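Local coordinates for MsStt7d protein (Micromonas, PDB 4IX4), which is probably an ATP-dependent protein kinase of the Stt7 kind, captured here as its kinase domain with ADP and magnesium bound, at residues V47-A52 against W108-N113. Residues are numbered along the deposited sequence; the frame is centred on the assembly and turned at random.
With ADP (adenosine-5'-diphosphate), chain F.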
# COMPACT_ATOMS: atom_id res chain seq x y z
N VAL B 47 9.51 6.04 20.59
CA VAL B 47 9.71 6.47 19.22
C VAL B 47 8.82 5.68 18.28
O VAL B 47 8.22 4.67 18.66
CB VAL B 47 11.19 6.32 18.76
CG1 VAL B 47 12.11 7.16 19.63
CG2 VAL B 47 11.63 4.85 18.78
N VAL B 48 8.72 6.17 17.05
CA VAL B 48 8.05 5.44 15.98
C VAL B 48 9.08 5.29 14.86
O VAL B 48 9.89 6.19 14.62
CB VAL B 48 6.76 6.18 15.54
CG1 VAL B 48 6.21 5.59 14.28
CG2 VAL B 48 5.74 6.10 16.66
N LEU B 49 9.03 4.14 14.19
CA LEU B 49 10.04 3.72 13.24
C LEU B 49 9.36 3.31 11.95
O LEU B 49 8.32 2.65 11.99
CB LEU B 49 10.79 2.52 13.80
CG LEU B 49 11.64 2.82 15.04
CD1 LEU B 49 11.78 1.60 15.96
CD2 LEU B 49 13.01 3.33 14.61
N LYS B 50 9.92 3.69 10.81
CA LYS B 50 9.32 3.31 9.52
C LYS B 50 10.38 2.75 8.58
O LYS B 50 11.45 3.33 8.44
CB LYS B 50 8.64 4.50 8.85
CG LYS B 50 7.99 4.18 7.50
CD LYS B 50 7.31 5.39 6.89
CE LYS B 50 6.55 5.01 5.63
NZ LYS B 50 5.71 6.14 5.15
N ASN B 51 10.07 1.63 7.94
CA ASN B 51 10.91 1.13 6.86
C ASN B 51 10.08 0.98 5.58
O ASN B 51 8.88 1.20 5.60
CB ASN B 51 11.62 -0.18 7.25
CG ASN B 51 10.69 -1.38 7.29
OD1 ASN B 51 9.47 -1.24 7.38
ND2 ASN B 51 11.28 -2.57 7.25
N ALA B 52 10.73 0.63 4.46
CA ALA B 52 10.01 0.45 3.20
C ALA B 52 9.39 -0.94 3.13
O ALA B 52 9.90 -1.89 3.73
CB ALA B 52 10.95 0.65 2.02
N TRP B 108 15.77 2.89 7.76
CA TRP B 108 14.71 3.20 8.71
C TRP B 108 14.65 4.70 8.98
O TRP B 108 15.69 5.37 9.02
CB TRP B 108 14.97 2.48 10.04
CG TRP B 108 14.76 1.00 9.99
CD1 TRP B 108 15.68 0.05 9.61
CD2 TRP B 108 13.57 0.30 10.36
NE1 TRP B 108 15.12 -1.20 9.71
CE2 TRP B 108 13.83 -1.08 10.17
CE3 TRP B 108 12.32 0.70 10.83
CZ2 TRP B 108 12.87 -2.06 10.43
CZ3 TRP B 108 11.37 -0.27 11.08
CH2 TRP B 108 11.64 -1.64 10.88
N LEU B 109 13.44 5.23 9.18
CA LEU B 109 13.28 6.59 9.69
C LEU B 109 12.71 6.55 11.10
O LEU B 109 12.01 5.61 11.47
CB LEU B 109 12.34 7.40 8.80
CG LEU B 109 12.71 7.45 7.31
CD1 LEU B 109 11.75 8.36 6.55
CD2 LEU B 109 14.16 7.92 7.14
N MET B 110 13.03 7.56 11.91
CA MET B 110 12.60 7.58 13.30
C MET B 110 12.06 8.94 13.70
O MET B 110 12.61 9.97 13.32
CB MET B 110 13.76 7.19 14.22
CG MET B 110 13.37 6.92 15.66
SD MET B 110 14.71 6.23 16.66
CE MET B 110 15.75 7.67 16.85
N TRP B 111 10.97 8.92 14.46
CA TRP B 111 10.36 10.13 14.99
C TRP B 111 10.04 9.91 16.46
O TRP B 111 9.92 8.77 16.92
CB TRP B 111 9.03 10.42 14.30
CG TRP B 111 9.07 10.65 12.83
CD1 TRP B 111 9.12 11.86 12.19
CD2 TRP B 111 9.03 9.66 11.80
NE1 TRP B 111 9.10 11.67 10.83
CE2 TRP B 111 9.05 10.33 10.56
CE3 TRP B 111 8.96 8.26 11.81
CZ2 TRP B 111 9.02 9.66 9.34
CZ3 TRP B 111 8.92 7.58 10.59
CH2 TRP B 111 8.96 8.28 9.38
N ALA B 112 9.85 11.00 17.18
CA ALA B 112 9.29 10.93 18.52
C ALA B 112 7.86 10.40 18.44
O ALA B 112 7.10 10.76 17.54
CB ALA B 112 9.29 12.30 19.17
N ASN B 113 7.48 9.56 19.39
CA ASN B 113 6.07 9.19 19.53
C ASN B 113 5.33 10.39 20.12
O ASN B 113 5.53 10.74 21.29
CB ASN B 113 5.92 7.95 20.41
CG ASN B 113 4.48 7.48 20.50
OD1 ASN B 113 3.56 8.28 20.50
ND2 ASN B 113 4.29 6.17 20.58
PB ADP F . -2.55 3.71 7.62
O1B ADP F . -2.58 4.99 6.83
O2B ADP F . -3.14 3.83 9.01
O3B ADP F . -3.01 2.50 6.83
PA ADP F . 0.02 4.38 8.58
O1A ADP F . -0.43 5.81 8.38
O2A ADP F . 1.44 3.97 8.25
O3A ADP F . -0.99 3.38 7.83
O5' ADP F . -0.22 4.07 10.13
C5' ADP F . 0.83 4.40 11.01
C4' ADP F . 0.30 4.58 12.42
O4' ADP F . 1.42 5.02 13.18
C3' ADP F . -0.80 5.62 12.52
O3' ADP F . -1.92 5.10 13.25
C2' ADP F . -0.19 6.72 13.36
O2' ADP F . -1.12 7.23 14.32
C1' ADP F . 1.03 6.09 14.02
N9 ADP F . 2.11 7.09 14.05
C8 ADP F . 2.83 7.51 12.99
N7 ADP F . 3.72 8.46 13.36
C5 ADP F . 3.58 8.64 14.68
C6 ADP F . 4.22 9.48 15.71
N6 ADP F . 5.22 10.33 15.36
N1 ADP F . 3.77 9.38 16.97
C2 ADP F . 2.79 8.54 17.32
N3 ADP F . 2.16 7.73 16.44
C4 ADP F . 2.51 7.75 15.14
O HOH W 1 6.37 4.31 20.74
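Val48 with Trp111, and Lys50 with Leu109, each trade a pair of backbone hydrogen bonds, holding strands 47-52 and 108-112 antiparallel in the five-stranded sheet of the kinase N-lobe. The four bonds are nearly straight; Leu109 N to Lys50 O measures 2.8 Å.

On one face of the sheet, Asn51 lays its CB over the six-membered ring of Trp108, 3.5 Å from the centroid and almost on the normal, a CH-pi contact. Its CG lies between the backbone N and the carbonyl carbon (chi1 73°), which brings the amide over the outer indole carbons, CZ2 and CH2, nearly parallel to the ring (16°). Farther along, Leu49 CD2 and Val47 CB both pack against Met110 CG, the Leu49 and Met110 side chains running alongside each other.

The nucleotide face is different. Lys50 CB meets the edge of the Trp111 ring in its plane, 3.5 Å from CZ3, while the chain beyond, extended with CG anti to the backbone N (chi1 -180°), carries NZ away to a salt bridge with Glu66 of helix 59-76. Trp111 NE1 bonds to Asn70 of the same helix. Val48 puts both methyls against the adenine, CG2 lying 3.8 Å from ADP C6. Ala112 O accepts a rather bent hydrogen bond from ADP N6 at 2.9 Å. A water donates to Val47 O and accepts from Asn113 ND2, which also reaches Glu116; Asn113 OD1 takes the N-H of Gly115.

The pairing thus places the Val48 methyls beside the hinge carbonyl of Ala112, Glu114 N adding a further hinge bond, and the extended lysine's bridge to Glu66 is consistent with the helix-in state of active kinases.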